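D-glycerate 2-kinase (Thermotoga maritima, PDB 2B8N) catalyses the magnesium- and ATP-dependent phosphorylation of D-glycerate to 2-phosphoglycerate, a step in the degradation of serine via 3-hydroxypyruvate. Local coordinates at residues A[175-180]-A[242-247]; A[184-189]-A[213-218]; A[305-310]-A[350-355]. All coordinates share one frame; numbering follows the deposited sequence.

Contact 1. Residues A[175-180]-A[242-247]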
loop_
_atom_site.group_PDB
_atom_site.type_symbol
_atom_site.label_atom_id
_atom_site.label_comp_id
_atom_site.label_asym_id
_atom_site.label_seq_id
_atom_site.Cartn_x
_atom_site.Cartn_y
_atom_site.Cartn_z
ATOM N N LYS A 175 -0.047 -18.187 -8.905
ATOM C CA LYS A 175 -1.487 -18.336 -9.137
ATOM C C LYS A 175 -1.827 -19.789 -9.509
ATOM O O LYS A 175 -2.930 -20.289 -9.215
ATOM C CB LYS A 175 -1.970 -17.363 -10.238
ATOM C CG LYS A 175 -1.918 -15.873 -9.839
ATOM C CD LYS A 175 -2.378 -14.886 -10.945
ATOM C CE LYS A 175 -1.388 -14.719 -12.105
ATOM N NZ LYS A 175 -1.945 -13.782 -13.166
ATOM N N HIS A 176 -0.869 -20.465 -10.138
ATOM C CA HIS A 176 -1.066 -21.820 -10.594
ATOM C C HIS A 176 -0.685 -22.872 -9.517
ATOM O O HIS A 176 -0.734 -24.086 -9.770
ATOM C CB HIS A 176 -0.313 -22.029 -11.925
ATOM C CG HIS A 176 -0.987 -21.407 -13.112
ATOM N ND1 HIS A 176 -0.786 -20.094 -13.487
ATOM C CD2 HIS A 176 -1.867 -21.919 -14.006
ATOM C CE1 HIS A 176 -1.513 -19.828 -14.559
ATOM N NE2 HIS A 176 -2.182 -20.917 -14.890
ATOM N N LEU A 177 -0.331 -22.411 -8.317
ATOM C CA LEU A 177 -0.050 -23.302 -7.182
ATOM C C LEU A 177 -1.061 -23.190 -6.024
ATOM O O LEU A 177 -0.854 -23.781 -4.970
ATOM C CB LEU A 177 1.366 -23.004 -6.647
ATOM C CG LEU A 177 2.548 -23.338 -7.580
ATOM C CD1 LEU A 177 3.856 -22.929 -6.961
ATOM C CD2 LEU A 177 2.584 -24.810 -7.907
ATOM N N SER A 178 -2.165 -22.470 -6.233
ATOM C CA SER A 178 -2.999 -21.955 -5.142
ATOM C C SER A 178 -4.495 -22.221 -5.303
ATOM O O SER A 178 -5.006 -22.277 -6.396
ATOM C CB SER A 178 -2.767 -20.452 -5.027
ATOM O OG SER A 178 -3.606 -19.870 -4.060
ATOM N N GLN A 179 -5.196 -22.382 -4.190
ATOM C CA GLN A 179 -6.636 -22.596 -4.215
ATOM C C GLN A 179 -7.417 -21.264 -4.181
ATOM O O GLN A 179 -8.641 -21.260 -4.339
ATOM C CB GLN A 179 -7.076 -23.474 -3.031
ATOM C CG GLN A 179 -6.577 -24.910 -3.102
ATOM C CD GLN A 179 -7.236 -25.851 -2.081
ATOM O OE1 GLN A 179 -8.457 -25.902 -1.941
ATOM N NE2 GLN A 179 -6.418 -26.618 -1.389
ATOM N N VAL A 180 -6.724 -20.136 -3.971
ATOM C CA VAL A 180 -7.414 -18.846 -3.819
ATOM C C VAL A 180 -6.930 -17.730 -4.734
ATOM O O VAL A 180 -7.721 -16.845 -5.096
ATOM C CB VAL A 180 -7.425 -18.339 -2.341
ATOM C CG1 VAL A 180 -8.104 -19.329 -1.475
ATOM C CG2 VAL A 180 -6.049 -18.082 -1.831
ATOM N N ARG A 242 2.151 -31.150 -11.816
ATOM C CA ARG A 242 0.783 -31.574 -12.124
ATOM C C ARG A 242 -0.294 -30.739 -11.410
ATOM O O ARG A 242 -1.430 -30.697 -11.860
ATOM C CB ARG A 242 0.612 -33.091 -11.890
ATOM C CG ARG A 242 0.445 -33.529 -10.451
ATOM C CD ARG A 242 0.280 -35.064 -10.331
ATOM N NE ARG A 242 -1.109 -35.500 -10.539
ATOM C CZ ARG A 242 -1.541 -36.324 -11.502
ATOM N NH1 ARG A 242 -0.696 -36.856 -12.383
ATOM N NH2 ARG A 242 -2.840 -36.634 -11.575
ATOM N N ALA A 243 0.064 -30.065 -10.324
ATOM C CA ALA A 243 -0.783 -29.023 -9.748
ATOM C C ALA A 243 -0.963 -27.832 -10.727
ATOM O O ALA A 243 -2.076 -27.320 -10.899
ATOM C CB ALA A 243 -0.193 -28.558 -8.452
ATOM N N ILE A 244 0.140 -27.429 -11.367
ATOM C CA ILE A 244 0.180 -26.293 -12.301
ATOM C C ILE A 244 -0.705 -26.511 -13.537
ATOM O O ILE A 244 -1.321 -25.562 -14.036
ATOM C CB ILE A 244 1.658 -25.967 -12.672
ATOM C CG1 ILE A 244 2.321 -25.259 -11.493
ATOM C CG2 ILE A 244 1.771 -25.093 -13.901
ATOM C CD1 ILE A 244 3.852 -25.165 -11.555
ATOM N N LEU A 245 -0.806 -27.766 -13.977
ATOM C CA LEU A 245 -1.659 -28.164 -15.117
ATOM C C LEU A 245 -3.150 -27.867 -14.980
ATOM O O LEU A 245 -3.898 -27.971 -15.970
ATOM C CB LEU A 245 -1.538 -29.664 -15.357
ATOM C CG LEU A 245 -0.278 -30.240 -16.005
ATOM C CD1 LEU A 245 -0.455 -31.729 -16.048
ATOM C CD2 LEU A 245 -0.050 -29.687 -17.383
ATOM N N GLN A 246 -3.586 -27.571 -13.756
ATOM C CA GLN A 246 -4.952 -27.135 -13.500
ATOM C C GLN A 246 -4.997 -25.656 -13.847
ATOM O O GLN A 246 -4.324 -24.831 -13.200
ATOM C CB GLN A 246 -5.340 -27.408 -12.038
ATOM C CG GLN A 246 -5.013 -28.852 -11.597
ATOM C CD GLN A 246 -5.641 -29.254 -10.275
ATOM O OE1 GLN A 246 -4.971 -29.822 -9.397
ATOM N NE2 GLN A 246 -6.933 -28.971 -10.125
ATOM N N GLU A 247 -5.755 -25.330 -14.889
ATOM C CA GLU A 247 -5.773 -23.983 -15.394
ATOM C C GLU A 247 -6.620 -23.113 -14.493
ATOM O O GLU A 247 -7.607 -23.596 -13.910
ATOM C CB GLU A 247 -6.290 -23.942 -16.830
ATOM C CG GLU A 247 -6.061 -22.608 -17.509
ATOM C CD GLU A 247 -4.620 -22.170 -17.436
ATOM O OE1 GLU A 247 -3.825 -22.685 -18.247
ATOM O OE2 GLU A 247 -4.292 -21.338 -16.563
#
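His176 and Glu247 join in a histidine-carboxylate hydrogen bond whose two flat groups stand almost perpendicular, ring and carboxylate planes 89° apart. The bond runs 2.7 Å from His176 NE2 to Glu247 OE2; it leaves the imidazole edge nearly in the ring plane and reaches the syn side of the oxygen, somewhat out of the carboxylate plane. Glu247 starts away from its partner, but its chain bends at chi2 (53°) and brings the carboxylate back to the ring. The other ring nitrogen, ND1, is bonded to Thr172 O, and OE1 accepts from Ser222 N, so both groups are fixed in rotation. Lys250 makes a salt bridge with OE2.

Apolar packing closes the other end: Leu177 CD2 lies 3.6 Å from Ile244 CG1, one branch of each chain doing the touching. Between the two regions the backbones come close, with Ile244 CA directing a C-H...O contact of 3.5 Å at His176 O. The contact thus pins the loop following helix 167-175 to helix 238-244 and the residues that follow it, with Ile244 leaning on helix 222-231 and Leu177 on helix 150-162.

Contact 2. Residues A[184-189]-A[213-218]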
loop_
_atom_site.group_PDB
_atom_site.type_symbol
_atom_site.label_atom_id
_atom_site.label_comp_id
_atom_site.label_asym_id
_atom_site.label_seq_id
_atom_site.Cartn_x
_atom_site.Cartn_y
_atom_site.Cartn_z
ATOM N N ARG A 184 -9.396 -17.856 -8.151
ATOM C CA ARG A 184 -10.013 -19.089 -7.625
ATOM C C ARG A 184 -10.982 -18.872 -6.451
ATOM O O ARG A 184 -12.003 -19.572 -6.319
ATOM C CB ARG A 184 -8.929 -20.108 -7.283
ATOM C CG ARG A 184 -8.322 -20.659 -8.566
ATOM C CD ARG A 184 -7.285 -21.721 -8.364
ATOM N NE ARG A 184 -7.202 -22.628 -9.517
ATOM C CZ ARG A 184 -6.080 -23.192 -9.949
ATOM N NH1 ARG A 184 -4.914 -22.943 -9.357
ATOM N NH2 ARG A 184 -6.111 -24.015 -10.992
ATOM N N PHE A 185 -10.672 -17.876 -5.634
ATOM C CA PHE A 185 -11.550 -17.469 -4.561
ATOM C C PHE A 185 -12.921 -17.066 -5.080
ATOM O O PHE A 185 -13.914 -17.525 -4.561
ATOM C CB PHE A 185 -10.916 -16.339 -3.744
ATOM C CG PHE A 185 -11.750 -15.898 -2.601
ATOM C CD1 PHE A 185 -12.193 -16.817 -1.650
ATOM C CD2 PHE A 185 -12.108 -14.576 -2.462
ATOM C CE1 PHE A 185 -12.975 -16.407 -0.573
ATOM C CE2 PHE A 185 -12.874 -14.165 -1.387
ATOM C CZ PHE A 185 -13.306 -15.091 -0.446
ATOM N N ALA A 186 -12.976 -16.225 -6.106
ATOM C CA ALA A 186 -14.259 -15.814 -6.735
ATOM C C ALA A 186 -14.945 -17.006 -7.353
ATOM O O ALA A 186 -16.190 -17.089 -7.383
ATOM C CB ALA A 186 -14.034 -14.740 -7.813
ATOM N N GLU A 187 -14.122 -17.916 -7.861
ATOM C CA GLU A 187 -14.602 -19.135 -8.457
ATOM C C GLU A 187 -15.241 -20.037 -7.399
ATOM O O GLU A 187 -16.194 -20.747 -7.701
ATOM C CB GLU A 187 -13.454 -19.836 -9.178
ATOM C CG GLU A 187 -13.774 -21.223 -9.667
ATOM C CD GLU A 187 -12.738 -21.757 -10.627
ATOM O OE1 GLU A 187 -11.555 -21.825 -10.266
ATOM O OE2 GLU A 187 -13.121 -22.114 -11.754
ATOM N N ARG A 188 -14.738 -20.023 -6.163
ATOM C CA ARG A 188 -15.359 -20.841 -5.084
ATOM C C ARG A 188 -16.606 -20.191 -4.498
ATOM O O ARG A 188 -17.534 -20.853 -4.068
ATOM C CB ARG A 188 -14.382 -21.058 -3.957
ATOM C CG ARG A 188 -13.249 -21.982 -4.275
ATOM C CD ARG A 188 -13.623 -23.427 -4.021
ATOM N NE ARG A 188 -12.450 -24.136 -3.527
ATOM C CZ ARG A 188 -12.313 -24.699 -2.328
ATOM N NH1 ARG A 188 -13.285 -24.692 -1.435
ATOM N NH2 ARG A 188 -11.168 -25.295 -2.019
ATOM N N VAL A 189 -16.607 -18.869 -4.474
ATOM C CA VAL A 189 -17.759 -18.109 -4.009
ATOM C C VAL A 189 -18.976 -18.330 -4.916
ATOM O O VAL A 189 -20.122 -18.371 -4.447
ATOM C CB VAL A 189 -17.399 -16.631 -3.932
ATOM C CG1 VAL A 189 -18.651 -15.750 -3.804
ATOM C CG2 VAL A 189 -16.470 -16.417 -2.745
ATOM N N GLY A 213 -4.571 -11.331 -7.056
ATOM C CA GLY A 213 -5.855 -11.332 -7.764
ATOM C C GLY A 213 -6.764 -12.512 -7.462
ATOM O O GLY A 213 -7.143 -13.269 -8.369
ATOM N N PRO A 214 -7.138 -12.665 -6.185
ATOM C CA PRO A 214 -8.013 -13.741 -5.747
ATOM C C PRO A 214 -9.472 -13.616 -6.270
ATOM O O PRO A 214 -10.162 -14.625 -6.424
ATOM C CB PRO A 214 -7.916 -13.654 -4.231
ATOM C CG PRO A 214 -7.598 -12.267 -3.963
ATOM C CD PRO A 214 -6.750 -11.794 -5.067
ATOM N N ALA A 215 -9.924 -12.401 -6.554
ATOM C CA ALA A 215 -11.157 -12.199 -7.304
ATOM C C ALA A 215 -10.828 -11.429 -8.572
ATOM O O ALA A 215 -11.421 -10.376 -8.830
ATOM C CB ALA A 215 -12.146 -11.438 -6.473
ATOM N N TRP A 216 -9.842 -11.911 -9.334
ATOM C CA TRP A 216 -9.490 -11.291 -10.617
ATOM C C TRP A 216 -9.091 -12.374 -11.583
ATOM O O TRP A 216 -8.332 -13.264 -11.205
ATOM C CB TRP A 216 -8.327 -10.321 -10.468
ATOM C CG TRP A 216 -8.158 -9.462 -11.694
ATOM C CD1 TRP A 216 -7.232 -9.610 -12.696
ATOM C CD2 TRP A 216 -8.942 -8.330 -12.044
ATOM N NE1 TRP A 216 -7.393 -8.625 -13.649
ATOM C CE2 TRP A 216 -8.441 -7.833 -13.274
ATOM C CE3 TRP A 216 -10.022 -7.688 -11.440
ATOM C CZ2 TRP A 216 -8.988 -6.734 -13.907
ATOM C CZ3 TRP A 216 -10.564 -6.611 -12.055
ATOM C CH2 TRP A 216 -10.053 -6.135 -13.287
ATOM N N PRO A 217 -9.563 -12.301 -12.843
ATOM C CA PRO A 217 -9.211 -13.391 -13.743
ATOM C C PRO A 217 -7.700 -13.463 -14.019
ATOM O O PRO A 217 -6.998 -12.436 -13.994
ATOM C CB PRO A 217 -10.006 -13.066 -15.030
ATOM C CG PRO A 217 -10.152 -11.633 -15.010
ATOM C CD PRO A 217 -10.349 -11.276 -13.549
ATOM N N ASP A 218 -7.224 -14.682 -14.262
ATOM C CA ASP A 218 -5.806 -14.944 -14.506
ATOM C C ASP A 218 -5.599 -15.198 -15.982
ATOM O O ASP A 218 -5.971 -16.270 -16.485
ATOM C CB ASP A 218 -5.341 -16.156 -13.681
ATOM C CG ASP A 218 -3.895 -16.548 -13.948
ATOM O OD1 ASP A 218 -3.137 -15.774 -14.569
ATOM O OD2 ASP A 218 -3.503 -17.654 -13.517
#
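Ala186 and Phe185, in the first turn of helix 184-189, settle on the carbonyl of Pro214 in the 213-218 loop. Here the start of a helix meets a loop in an α/β domain built on a parallel six-stranded sheet of strand order 3-2-1-4-5-6, the order familiar from the Rossmann arrangement. The helix leads into strand 193-199, and the loop lies between that strand and helix 222-231.

The packed side centres on one oxygen. Ala186 N donates to Pro214 O at 3.3 Å, with an N-H...O angle of 156° and the donor tilted 20° from the carbonyl plane. The same oxygen lies 3.3 Å from Phe185 CB, and that methylene also meets Pro214 CB at 4.1 Å. From there the Phe185 ring turns off: with CG trans to the backbone N (chi1 -178°), it leaves the proline and enters the aromatic cluster of Phe131 and Phe141, meeting Phe141 edge-to-face. Val189 CG2, one helical turn on, sits over part of one ring face.

The other flank is looser. Trp216 and Pro217 direct their side chains away from the helix and are partly exposed, while Glu187 reaches toward solvent beside Pro249. Arg184 stands apart from this solvent side: it is buried, starts away from the loop, and has its NH1 engaged by Ser178 O.

Within the packed side, two alanines let the backbones come close. The CA atoms of Ala186 and Ala215 are 4.8 Å apart, and the methyl of Ala186 rests with CB 4.0 Å from Ala215 CB.

Contact 3. Residues A[305-310]-A[350-355]; sequences EVKFKD and EGIEGV
Lys307, near the end of helix 292-309, reaches across to the backbone of Glu353 in the loop that precedes strand 355-361. The contact illustrates how the end of a helix is tied to the loop that enters a strand of the sheet it packs on, here the mixed sheet of the second α/β unit, where strand 355-361 runs antiparallel to strand 422-428.

The polar interaction is a lysine-to-carbonyl bond. Lys307 NZ donates to Glu353 O at 2.7 Å, but it approaches from above the carbonyl plane, 64° out of it, with a C=O...N angle of 115°, so it does not lie on a lone pair. A bend at chi2 (70°) turns the otherwise extended chain toward the loop. The ammonium has a second acceptor in Val429 O, so a single group clasps both the loop and the end of the chain. Gly354 is also backbone-bonded to Val429.

A weaker electrostatic element accompanies the bond. The Glu353 carboxylate is not in contact with the lysine, its OE1 standing 4.8 Å from Lys307 NZ; the opposite charges would probably still attract at this partly solvent-facing site.

The apolar interactions involve the methylenes of the lysine and two neighbours. Ile352 runs alongside Lys307 in the opposite direction, and its CG2 branch touches the aliphatic stem: Lys307 CG is 4.0 Å from Ile352 CG2. The same CG lies over the centre of one face of the Phe308 ring, on a different side from the isoleucine. Phe308 itself meets the loop only lightly, by its edge, where CE2 approaches Ile352 CD1 at 4.4 Å near the ring plane.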
loop_
_atom_site.group_PDB
_atom_site.type_symbol
_atom_site.label_atom_id
_atom_site.label_comp_id
_atom_site.label_asym_id
_atom_site.label_seq_id
_atom_site.Cartn_x
_atom_site.Cartn_y
_atom_site.Cartn_z
ATOM N N GLU A 305 10.632 27.348 -9.442
ATOM C CA GLU A 305 9.941 27.965 -10.557
ATOM C C GLU A 305 8.750 28.786 -10.052
ATOM O O GLU A 305 8.525 29.916 -10.494
ATOM C CB GLU A 305 9.493 26.911 -11.563
ATOM C CG GLU A 305 9.216 27.457 -12.968
ATOM C CD GLU A 305 10.443 28.023 -13.682
ATOM O OE1 GLU A 305 11.609 27.718 -13.292
ATOM O OE2 GLU A 305 10.219 28.786 -14.651
ATOM N N VAL A 306 8.001 28.212 -9.124
ATOM C CA VAL A 306 6.853 28.891 -8.534
ATOM C C VAL A 306 7.315 30.112 -7.765
ATOM O O VAL A 306 6.755 31.200 -7.918
ATOM C CB VAL A 306 6.086 27.973 -7.576
ATOM C CG1 VAL A 306 5.185 28.777 -6.662
ATOM C CG2 VAL A 306 5.278 26.938 -8.378
ATOM N N LYS A 307 8.332 29.928 -6.935
ATOM C CA LYS A 307 8.834 31.020 -6.118
ATOM C C LYS A 307 9.268 32.230 -6.977
ATOM O O LYS A 307 8.795 33.324 -6.747
ATOM C CB LYS A 307 9.953 30.525 -5.196
ATOM C CG LYS A 307 10.604 31.598 -4.374
ATOM C CD LYS A 307 9.696 32.138 -3.287
ATOM C CE LYS A 307 10.465 33.074 -2.347
ATOM N NZ LYS A 307 9.701 33.286 -1.098
ATOM N N PHE A 308 10.116 32.027 -7.980
ATOM C CA PHE A 308 10.717 33.141 -8.744
ATOM C C PHE A 308 10.007 33.501 -10.019
ATOM O O PHE A 308 10.173 34.607 -10.486
ATOM C CB PHE A 308 12.199 32.841 -9.067
ATOM C CG PHE A 308 13.026 32.678 -7.844
ATOM C CD1 PHE A 308 13.276 33.778 -7.023
ATOM C CD2 PHE A 308 13.462 31.426 -7.445
ATOM C CE1 PHE A 308 13.992 33.638 -5.854
ATOM C CE2 PHE A 308 14.187 31.277 -6.282
ATOM C CZ PHE A 308 14.458 32.388 -5.479
ATOM N N LYS A 309 9.252 32.578 -10.606
ATOM C CA LYS A 309 8.554 32.873 -11.859
ATOM C C LYS A 309 7.041 32.696 -11.774
ATOM O O LYS A 309 6.335 32.981 -12.725
ATOM C CB LYS A 309 9.114 32.019 -12.991
ATOM C CG LYS A 309 10.611 32.178 -13.195
ATOM C CD LYS A 309 10.931 33.468 -13.916
ATOM C CE LYS A 309 12.381 33.867 -13.689
ATOM N NZ LYS A 309 12.955 34.676 -14.814
ATOM N N ASP A 310 6.527 32.242 -10.645
ATOM C CA ASP A 310 5.090 32.161 -10.456
ATOM C C ASP A 310 4.405 31.250 -11.475
ATOM O O ASP A 310 3.277 31.507 -11.898
ATOM C CB ASP A 310 4.473 33.570 -10.480
ATOM C CG ASP A 310 3.578 33.829 -9.307
ATOM O OD1 ASP A 310 3.733 33.170 -8.258
ATOM O OD2 ASP A 310 2.722 34.708 -9.430
ATOM N N GLU A 350 18.203 25.386 -0.009
ATOM C CA GLU A 350 18.919 26.195 0.974
ATOM C C GLU A 350 18.812 27.672 0.609
ATOM O O GLU A 350 19.031 28.057 -0.542
ATOM C CB GLU A 350 20.397 25.793 1.088
ATOM C CG GLU A 350 21.162 26.659 2.089
ATOM C CD GLU A 350 22.544 26.146 2.430
ATOM O OE1 GLU A 350 22.913 25.033 1.997
ATOM O OE2 GLU A 350 23.269 26.854 3.159
ATOM N N GLY A 351 18.462 28.496 1.593
ATOM C CA GLY A 351 18.505 29.944 1.444
ATOM C C GLY A 351 17.308 30.581 0.782
ATOM O O GLY A 351 17.316 31.757 0.484
ATOM N N ILE A 352 16.264 29.815 0.546
ATOM C CA ILE A 352 15.088 30.377 -0.090
ATOM C C ILE A 352 14.000 30.570 0.948
ATOM O O ILE A 352 13.570 29.615 1.582
ATOM C CB ILE A 352 14.559 29.484 -1.206
ATOM C CG1 ILE A 352 15.604 29.290 -2.290
ATOM C CG2 ILE A 352 13.329 30.118 -1.835
ATOM C CD1 ILE A 352 15.211 28.222 -3.305
ATOM N N GLU A 353 13.572 31.812 1.131
ATOM C CA GLU A 353 12.439 32.124 1.993
ATOM C C GLU A 353 11.185 31.502 1.425
ATOM O O GLU A 353 11.078 31.334 0.225
ATOM C CB GLU A 353 12.169 33.634 2.016
ATOM C CG GLU A 353 13.218 34.566 2.650
ATOM C CD GLU A 353 12.787 36.046 2.519
ATOM O OE1 GLU A 353 11.635 36.288 2.065
ATOM O OE2 GLU A 353 13.582 36.956 2.855
ATOM N N GLY A 354 10.240 31.176 2.296
ATOM C CA GLY A 354 8.857 30.964 1.907
ATOM C C GLY A 354 8.510 29.598 1.363
ATOM O O GLY A 354 7.454 29.442 0.726
ATOM N N VAL A 355 9.373 28.606 1.606
ATOM C CA VAL A 355 9.167 27.274 1.053
ATOM C C VAL A 355 9.113 26.205 2.128
ATOM O O VAL A 355 9.958 26.160 3.016
ATOM C CB VAL A 355 10.227 26.904 0.003
ATOM C CG1 VAL A 355 10.061 27.792 -1.221
ATOM C CG2 VAL A 355 11.641 27.021 0.566
#

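Contacts 1 and 2 form one continuous region, their centres about 12 Å apart, whereas contact 3 is separate. The 213-218 loop and helix 184-189 both fall between the two segments of contact 1 in sequence. Polar bonds join the two, among them a 2.7 Å salt bridge from Lys175 NZ to Asp218 OD1 and a probable 3.0 Å hydrogen bond from Arg184 NH2 to Gln246 O. Contact 3 lies on the opposite side of the chain's centre, about 57 Å centre to centre from contact 1 and 51 Å from contact 2. No bound nucleotide, glycerate or magnesium marks the active site at any of the three, so their distance from it is not fixed here.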